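PDB 1JMX: amine Dehydrogenase from Pseudomonas putida, which probably takes part, as the beta-propeller subunit of a three-chain haem c assembly, in the oxidative deamination of primary amines. Local coordinates for residues G46-A51 / A57-N62; V16-Y19 / L23-V26; W187-Y192 / T247-D252. All blocks are in the same frame, centred on the assembly; numbering follows the deposited sequence.

Contact 1 of 3, residues G46-A51 / A57-N62; sequences GTAMMA and AYVLNN
Ala51 and Tyr58 make the aromatic contact of this antiparallel pair: the methyl CB of Ala51 meets the Tyr58 ring at its edge, in the ring plane, 3.5 Å from CE1. With CG anti to its own carbonyl carbon (chi1 -74°), the ring of Tyr58 stands beside its backbone nitrogen, a torsion that turns the ring's CE1 side to the end where Ala51 leaves strand 47-50. The other sheet face carries the aliphatic contacts. There Ala48 CB touches one valine branch, Val59 CG2, at 3.7 Å, while the second branch, CG1, lies 3.6 Å from Gly46 C. Met50, its chain bent at chi2 and chi3, brings SD to 3.8 Å from Ala57 CB. The register that sets these partners is fixed by the hydrogen-bonded pair Met49 and Tyr58, whose bond from Tyr58 N to Met49 O (2.9 Å) is almost straight at 173°. At the other end Gly46 and Thr47 both face Leu60, a G1 beta bulge: Gly46 N donates to Leu60 O (2.9 Å), and Leu60 N donates to Thr47 O (3.0 Å). The backbone angles of Gly46 would press a CB against the preceding carbonyl oxygen, which accounts for glycine in the bulge. Asn61 OD1, close by, is hydrogen-bonded to Gly44 N. In the propeller, strand 47-50 is the first, innermost strand of its four-stranded blade, nearest the propeller axis, and 56-61 the second; strand 66-71 continues the sheet beyond, Ile15 of strand 12-18 covers Ala48, Met50 and Ala57, and strand 89-99 meets Thr47 and Leu60 on the opposite face.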
loop_
_atom_site.group_PDB
_atom_site.type_symbol
_atom_site.label_atom_id
_atom_site.label_comp_id
_atom_site.label_asym_id
_atom_site.label_seq_id
_atom_site.Cartn_x
_atom_site.Cartn_y
_atom_site.Cartn_z
ATOM N N GLY B 46 18.898 -12.996 4.797
ATOM C CA GLY B 46 20.145 -12.947 5.531
ATOM C C GLY B 46 20.010 -13.587 6.900
ATOM O O GLY B 46 20.877 -13.431 7.741
ATOM N N THR B 47 18.930 -14.320 7.117
ATOM C CA THR B 47 18.682 -14.977 8.391
ATOM C C THR B 47 19.697 -16.088 8.643
ATOM O O THR B 47 19.800 -17.030 7.852
ATOM C CB THR B 47 17.261 -15.562 8.430
ATOM O OG1 THR B 47 16.314 -14.508 8.240
ATOM C CG2 THR B 47 16.987 -16.248 9.766
ATOM N N ALA B 48 20.419 -15.991 9.760
ATOM C CA ALA B 48 21.438 -16.981 10.101
ATOM C C ALA B 48 21.231 -17.716 11.418
ATOM O O ALA B 48 20.564 -17.225 12.334
ATOM C CB ALA B 48 22.823 -16.338 10.092
ATOM N N MET B 49 21.799 -18.919 11.474
ATOM C CA MET B 49 21.776 -19.777 12.656
ATOM C C MET B 49 23.096 -20.534 12.712
ATOM O O MET B 49 23.593 -21.004 11.690
ATOM C CB MET B 49 20.626 -20.781 12.615
ATOM C CG MET B 49 19.264 -20.193 12.925
ATOM S SD MET B 49 18.055 -21.469 13.311
ATOM C CE MET B 49 17.372 -21.793 11.730
ATOM N N MET B 50 23.672 -20.612 13.906
ATOM C CA MET B 50 24.932 -21.310 14.127
ATOM C C MET B 50 24.753 -22.820 14.186
ATOM O O MET B 50 23.800 -23.316 14.788
ATOM C CB MET B 50 25.575 -20.827 15.426
ATOM C CG MET B 50 26.128 -19.426 15.345
ATOM S SD MET B 50 27.272 -19.281 13.970
ATOM C CE MET B 50 28.640 -20.270 14.566
ATOM N N ALA B 51 25.667 -23.545 13.549
ATOM C CA ALA B 51 25.623 -25.009 13.551
ATOM C C ALA B 51 26.186 -25.477 14.888
ATOM O O ALA B 51 26.889 -24.724 15.561
ATOM C CB ALA B 51 26.453 -25.572 12.405
ATOM N N ALA B 57 28.075 -21.000 10.210
ATOM C CA ALA B 57 26.808 -20.282 10.197
ATOM C C ALA B 57 26.054 -20.652 8.927
ATOM O O ALA B 57 26.631 -20.665 7.844
ATOM C CB ALA B 57 27.050 -18.773 10.234
ATOM N N TYR B 58 24.790 -21.030 9.067
ATOM C CA TYR B 58 23.971 -21.351 7.904
ATOM C C TYR B 58 23.023 -20.179 7.693
ATOM O O TYR B 58 22.336 -19.760 8.623
ATOM C CB TYR B 58 23.233 -22.679 8.088
ATOM C CG TYR B 58 24.158 -23.873 7.963
ATOM C CD1 TYR B 58 24.794 -24.407 9.085
ATOM C CD2 TYR B 58 24.421 -24.446 6.719
ATOM C CE1 TYR B 58 25.663 -25.477 8.971
ATOM C CE2 TYR B 58 25.293 -25.516 6.595
ATOM C CZ TYR B 58 25.912 -26.030 7.726
ATOM O OH TYR B 58 26.778 -27.097 7.611
ATOM N N VAL B 59 23.028 -19.642 6.472
ATOM C CA VAL B 59 22.242 -18.459 6.110
ATOM C C VAL B 59 21.275 -18.601 4.932
ATOM O O VAL B 59 21.657 -19.051 3.850
ATOM C CB VAL B 59 23.203 -17.269 5.781
ATOM C CG1 VAL B 59 22.433 -15.960 5.655
ATOM C CG2 VAL B 59 24.292 -17.149 6.841
ATOM N N LEU B 60 20.022 -18.206 5.155
ATOM C CA LEU B 60 18.992 -18.214 4.114
ATOM C C LEU B 60 19.228 -16.869 3.440
ATOM O O LEU B 60 19.042 -15.823 4.059
ATOM C CB LEU B 60 17.590 -18.227 4.727
ATOM C CG LEU B 60 16.416 -18.881 3.989
ATOM C CD1 LEU B 60 15.147 -18.114 4.329
ATOM C CD2 LEU B 60 16.620 -18.934 2.490
ATOM N N ASN B 61 19.677 -16.904 2.194
ATOM C CA ASN B 61 19.981 -15.689 1.463
ATOM C C ASN B 61 19.530 -15.771 0.012
ATOM O O ASN B 61 18.725 -16.627 -0.353
ATOM C CB ASN B 61 21.490 -15.440 1.518
ATOM C CG ASN B 61 21.839 -14.021 1.924
ATOM O OD1 ASN B 61 20.973 -13.233 2.311
ATOM N ND2 ASN B 61 23.114 -13.693 1.840
ATOM N N ASN B 62 20.042 -14.848 -0.797
ATOM C CA ASN B 62 19.743 -14.772 -2.224
ATOM C C ASN B 62 18.250 -14.722 -2.522
ATOM O O ASN B 62 17.731 -15.490 -3.338
ATOM C CB ASN B 62 20.395 -15.935 -2.968
ATOM C CG ASN B 62 20.738 -15.588 -4.395
ATOM O OD1 ASN B 62 21.155 -14.470 -4.687
ATOM N ND2 ASN B 62 20.566 -16.540 -5.293
#

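Contact 2 of 3, residues V16-Y19 / L23-V26; sequences VTNY and LHVV
Val16 and His24 form an antiparallel hydrogen-bonded pair, and their two backbone bonds are unequal. His24 N donates to Val16 O at 2.9 Å, nearly straight at 177°, whereas the return bond from Val16 N to His24 O stretches to 3.3 Å. One residue nearer the turn, Thr17 and Leu23 are a non-hydrogen-bonded pair with CA atoms 4.4 Å apart. The strand directions differ by 139°, so the pair is strongly twisted. On one face, Val16 CG2 lies 4.1 Å from His24 CB, and the two side chains cross at about a right angle. CG2 is placed between the backbone nitrogen and the carbonyl carbon of Val16, which brings this branch up to His24 CB. These strands are the first hairpin of a four-stranded propeller blade, in which 12-18 pairs on its other edge with the C-terminal strand 345-348, the closure that joins the two chain ends in one sheet. Strand 32-38 flanks 22-27; it carries Cys37, disulfide-bonded to Cys75. The His24 imidazole swings toward Asn18, with CG anti to the carbonyl carbon (chi1 -57°), but the modelled carbon approach there is too short to be trusted. Its ND1 is buried and has no partner in the model. Replacing His24 by a glycine takes away both CB and ring, and would probably deprive Val16 CG2 of its neighbour and open a gap beside Ser36. On the opposite face, Thr17 CG2 faces Leu23 CG loosely, at 4.3 Å, while Thr17 OG1 is hydrogen-bonded to Gly46 O and to Thr342 OG1.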
loop_
_atom_site.group_PDB
_atom_site.type_symbol
_atom_site.label_atom_id
_atom_site.label_comp_id
_atom_site.label_asym_id
_atom_site.label_seq_id
_atom_site.Cartn_x
_atom_site.Cartn_y
_atom_site.Cartn_z
ATOM N N VAL B 16 25.604 -11.256 12.922
ATOM C CA VAL B 16 24.524 -10.436 12.396
ATOM C C VAL B 16 24.807 -10.207 10.922
ATOM O O VAL B 16 25.957 -10.051 10.520
ATOM C CB VAL B 16 24.413 -9.037 13.099
ATOM C CG1 VAL B 16 23.936 -9.183 14.526
ATOM C CG2 VAL B 16 25.742 -8.296 13.059
ATOM N N THR B 17 23.769 -10.254 10.105
ATOM C CA THR B 17 23.960 -9.998 8.692
ATOM C C THR B 17 23.533 -8.552 8.405
ATOM O O THR B 17 22.592 -8.028 8.993
ATOM C CB THR B 17 23.283 -11.066 7.795
ATOM O OG1 THR B 17 21.873 -11.093 8.038
ATOM C CG2 THR B 17 23.877 -12.445 8.097
ATOM N N ASN B 18 24.276 -7.936 7.501
ATOM C CA ASN B 18 24.157 -6.540 7.125
ATOM C C ASN B 18 23.778 -6.486 5.656
ATOM O O ASN B 18 24.209 -7.347 4.891
ATOM C CB ASN B 18 25.540 -5.950 7.356
ATOM C CG ASN B 18 25.600 -4.510 7.116
ATOM O OD1 ASN B 18 25.258 -3.712 7.978
ATOM N ND2 ASN B 18 26.085 -4.139 5.940
ATOM N N TYR B 19 23.166 -5.383 5.227
ATOM C CA TYR B 19 22.688 -5.304 3.853
ATOM C C TYR B 19 23.464 -5.616 2.600
ATOM O O TYR B 19 23.017 -6.523 1.857
ATOM C CB TYR B 19 21.801 -4.105 3.552
ATOM C CG TYR B 19 20.623 -4.587 2.739
ATOM C CD1 TYR B 19 19.398 -4.821 3.345
ATOM C CD2 TYR B 19 20.767 -4.925 1.384
ATOM C CE1 TYR B 19 18.352 -5.379 2.642
ATOM C CE2 TYR B 19 19.728 -5.491 0.673
ATOM C CZ TYR B 19 18.522 -5.714 1.310
ATOM O OH TYR B 19 17.476 -6.268 0.623
ATOM N N LEU B 23 28.380 -10.608 6.784
ATOM C CA LEU B 23 28.089 -11.387 7.972
ATOM C C LEU B 23 29.201 -10.884 8.869
ATOM O O LEU B 23 30.375 -10.988 8.528
ATOM C CB LEU B 23 28.231 -12.891 7.725
ATOM C CG LEU B 23 27.917 -13.818 8.908
ATOM C CD1 LEU B 23 27.596 -15.209 8.396
ATOM C CD2 LEU B 23 29.083 -13.877 9.899
ATOM N N HIS B 24 28.826 -10.255 9.971
ATOM C CA HIS B 24 29.801 -9.716 10.899
ATOM C C HIS B 24 29.852 -10.516 12.172
ATOM O O HIS B 24 28.839 -11.031 12.635
ATOM C CB HIS B 24 29.454 -8.272 11.240
ATOM C CG HIS B 24 29.355 -7.384 10.045
ATOM N ND1 HIS B 24 28.154 -6.917 9.563
ATOM C CD2 HIS B 24 30.310 -6.891 9.222
ATOM C CE1 HIS B 24 28.373 -6.173 8.494
ATOM N NE2 HIS B 24 29.672 -6.143 8.266
ATOM N N VAL B 25 31.051 -10.638 12.720
ATOM C CA VAL B 25 31.244 -11.341 13.973
ATOM C C VAL B 25 31.517 -10.251 15.002
ATOM O O VAL B 25 32.415 -9.425 14.830
ATOM C CB VAL B 25 32.436 -12.322 13.916
ATOM C CG1 VAL B 25 32.562 -13.059 15.237
ATOM C CG2 VAL B 25 32.244 -13.315 12.786
ATOM N N VAL B 26 30.683 -10.210 16.030
ATOM C CA VAL B 26 30.817 -9.228 17.086
ATOM C C VAL B 26 31.408 -9.889 18.317
ATOM O O VAL B 26 30.935 -10.930 18.766
ATOM C CB VAL B 26 29.445 -8.585 17.446
ATOM C CG1 VAL B 26 29.560 -7.728 18.711
ATOM C CG2 VAL B 26 28.950 -7.726 16.284
#

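Contact 3 of 3, residues W187-Y192 / T247-D252; sequences WNRKGY and TQEFAD
Arg189 grips Glu249 end-on through both terminal nitrogens, one to each carboxylate oxygen, in a bidentate salt bridge. NH1 donates to OE2 at 2.9 Å across this Arg189-Glu249 pair, and Arg189 NH2 donates to Glu249 OE1 at 3.0 Å, the second bond nearly straight at 178°. The acceptors lie close to the guanidinium plane, but both nitrogens come from above the carboxylate plane, the two planes being 42° apart. The arginine reaches that far because its chain is extended throughout, with CG anti to the backbone nitrogen (chi1 -169°), and the glutamate comes from the opposite direction with a bend at chi2. Further polar contacts hold the carboxylate: Tyr214 OH is hydrogen-bonded to OE2, and a water donates to Glu249 OE1 at 3.1 Å while lying 2.7 Å from Tyr192 OH. With an arginine, a tyrosine hydroxyl and a water on it, the carboxylate probably stays charged. The site joins the long loop between two propeller blades, after strand 178-182, to strand 245-250, an edge strand of the next blade. A type II turn from Arg189 to Tyr192, with Gly191 at its third position, folds the loop back and brings Tyr192 alongside the arginine. Among the aromatic contacts, the Tyr192 ring lies with one face over the guanidinium, Arg189 CZ standing 3.6 Å above its centre. On the other side of the arginine, its CD sits 3.7 Å above the plane of the Trp187 ring, toward the rim. Across the contact, Trp187 CH2 approaches Thr247 OG1 obliquely at 3.7 Å.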
loop_
_atom_site.group_PDB
_atom_site.type_symbol
_atom_site.label_atom_id
_atom_site.label_comp_id
_atom_site.label_asym_id
_atom_site.label_seq_id
_atom_site.Cartn_x
_atom_site.Cartn_y
_atom_site.Cartn_z
ATOM N N TRP B 187 -6.539 -23.997 18.126
ATOM C CA TRP B 187 -6.530 -23.928 19.583
ATOM C C TRP B 187 -7.948 -23.468 19.902
ATOM O O TRP B 187 -8.246 -22.272 19.851
ATOM C CB TRP B 187 -5.533 -22.859 20.048
ATOM C CG TRP B 187 -5.268 -22.803 21.531
ATOM C CD1 TRP B 187 -5.729 -23.662 22.487
ATOM C CD2 TRP B 187 -4.426 -21.862 22.209
ATOM N NE1 TRP B 187 -5.217 -23.320 23.717
ATOM C CE2 TRP B 187 -4.414 -22.219 23.576
ATOM C CE3 TRP B 187 -3.675 -20.753 21.792
ATOM C CZ2 TRP B 187 -3.678 -21.509 24.531
ATOM C CZ3 TRP B 187 -2.942 -20.048 22.737
ATOM C CH2 TRP B 187 -2.950 -20.430 24.094
ATOM N N ASN B 188 -8.843 -24.416 20.141
ATOM C CA ASN B 188 -10.232 -24.078 20.439
ATOM C C ASN B 188 -10.396 -23.694 21.908
ATOM O O ASN B 188 -11.032 -24.398 22.691
ATOM C CB ASN B 188 -11.152 -25.238 20.054
ATOM C CG ASN B 188 -11.372 -25.324 18.554
ATOM O OD1 ASN B 188 -12.299 -24.696 18.018
ATOM N ND2 ASN B 188 -10.513 -26.082 17.859
ATOM N N ARG B 189 -9.791 -22.565 22.254
ATOM C CA ARG B 189 -9.803 -22.030 23.601
ATOM C C ARG B 189 -11.028 -21.123 23.776
ATOM O O ARG B 189 -11.078 -20.026 23.209
ATOM C CB ARG B 189 -8.518 -21.232 23.788
ATOM C CG ARG B 189 -8.213 -20.809 25.188
ATOM C CD ARG B 189 -7.006 -19.924 25.144
ATOM N NE ARG B 189 -6.568 -19.518 26.468
ATOM C CZ ARG B 189 -5.587 -18.649 26.682
ATOM N NH1 ARG B 189 -4.947 -18.101 25.655
ATOM N NH2 ARG B 189 -5.252 -18.321 27.920
ATOM N N LYS B 190 -12.007 -21.570 24.566
ATOM C CA LYS B 190 -13.221 -20.776 24.766
ATOM C C LYS B 190 -12.987 -19.456 25.502
ATOM O O LYS B 190 -12.188 -19.384 26.431
ATOM C CB LYS B 190 -14.320 -21.586 25.460
ATOM C CG LYS B 190 -15.716 -21.045 25.143
ATOM C CD LYS B 190 -15.972 -21.066 23.615
ATOM C CE LYS B 190 -17.066 -20.075 23.169
ATOM N NZ LYS B 190 -16.613 -18.634 23.174
ATOM N N GLY B 191 -13.680 -18.412 25.059
ATOM C CA GLY B 191 -13.531 -17.102 25.667
ATOM C C GLY B 191 -12.406 -16.314 25.030
ATOM O O GLY B 191 -12.180 -15.153 25.363
ATOM N N TYR B 192 -11.683 -16.960 24.124
ATOM C CA TYR B 192 -10.576 -16.325 23.425
ATOM C C TYR B 192 -10.712 -16.548 21.931
ATOM O O TYR B 192 -11.429 -17.444 21.481
ATOM C CB TYR B 192 -9.244 -16.926 23.858
ATOM C CG TYR B 192 -8.825 -16.613 25.262
ATOM C CD1 TYR B 192 -9.411 -17.266 26.351
ATOM C CD2 TYR B 192 -7.803 -15.700 25.510
ATOM C CE1 TYR B 192 -8.978 -17.015 27.656
ATOM C CE2 TYR B 192 -7.363 -15.446 26.798
ATOM C CZ TYR B 192 -7.951 -16.107 27.868
ATOM O OH TYR B 192 -7.490 -15.875 29.145
ATOM N N THR B 247 2.705 -21.904 26.938
ATOM C CA THR B 247 2.093 -20.676 26.449
ATOM C C THR B 247 1.565 -19.913 27.656
ATOM O O THR B 247 1.197 -20.518 28.669
ATOM C CB THR B 247 0.893 -20.940 25.526
ATOM O OG1 THR B 247 -0.170 -21.521 26.288
ATOM C CG2 THR B 247 1.272 -21.861 24.375
ATOM N N GLN B 248 1.530 -18.588 27.552
ATOM C CA GLN B 248 1.017 -17.769 28.635
ATOM C C GLN B 248 1.015 -16.286 28.297
ATOM O O GLN B 248 2.016 -15.755 27.808
ATOM C CB GLN B 248 1.803 -18.016 29.927
ATOM C CG GLN B 248 2.971 -17.089 30.185
ATOM C CD GLN B 248 2.992 -16.635 31.630
ATOM O OE1 GLN B 248 3.415 -17.379 32.522
ATOM N NE2 GLN B 248 2.485 -15.428 31.881
ATOM N N GLU B 249 -0.117 -15.629 28.538
ATOM C CA GLU B 249 -0.235 -14.195 28.284
ATOM C C GLU B 249 0.486 -13.451 29.410
ATOM O O GLU B 249 0.381 -13.837 30.580
ATOM C CB GLU B 249 -1.702 -13.779 28.213
ATOM C CG GLU B 249 -2.459 -14.388 27.048
ATOM C CD GLU B 249 -2.709 -15.873 27.214
ATOM O OE1 GLU B 249 -3.052 -16.302 28.337
ATOM O OE2 GLU B 249 -2.579 -16.619 26.225
ATOM N N PHE B 250 1.236 -12.407 29.062
ATOM C CA PHE B 250 1.996 -11.651 30.061
ATOM C C PHE B 250 1.701 -10.152 30.162
ATOM O O PHE B 250 2.421 -9.424 30.847
ATOM C CB PHE B 250 3.503 -11.864 29.851
ATOM C CG PHE B 250 4.011 -11.389 28.515
ATOM C CD1 PHE B 250 4.497 -10.092 28.361
ATOM C CD2 PHE B 250 4.029 -12.244 27.417
ATOM C CE1 PHE B 250 4.993 -9.654 27.135
ATOM C CE2 PHE B 250 4.525 -11.813 26.183
ATOM C CZ PHE B 250 5.007 -10.517 26.044
ATOM N N ALA B 251 0.648 -9.697 29.494
ATOM C CA ALA B 251 0.307 -8.280 29.515
ATOM C C ALA B 251 -0.824 -7.910 28.567
ATOM O O ALA B 251 -1.036 -8.559 27.541
ATOM C CB ALA B 251 1.535 -7.454 29.152
ATOM N N ASP B 252 -1.556 -6.858 28.920
ATOM C CA ASP B 252 -2.607 -6.379 28.046
ATOM C C ASP B 252 -1.863 -5.553 27.003
ATOM O O ASP B 252 -0.940 -4.809 27.334
ATOM C CB ASP B 252 -3.622 -5.500 28.787
ATOM C CG ASP B 252 -4.748 -5.029 27.873
ATOM O OD1 ASP B 252 -4.726 -3.855 27.439
ATOM O OD2 ASP B 252 -5.638 -5.846 27.545
HETATM O O HOH W 1 -5.195 -14.773 29.950
#

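In the fold
Along the chain the order is contact 2, contact 1, contact 3, each closing before the next opens. Contacts 2 and 1 are hairpins of successive antiparallel blades of a seven-sheet beta-propeller, their centres 11 Å apart; Leu23 CD1 packs on Ala57 CB and Val59 CG2, so the first blade rests directly on the second. Contact 3 is remote, its centre 33 Å from that of contact 1 and 36 Å from that of contact 2, on the far side of the chain's centre from contact 2. It ties an inter-blade loop to a blade edge. None of the three includes a residue of the haem c pocket (116-120), consistent with a structural role.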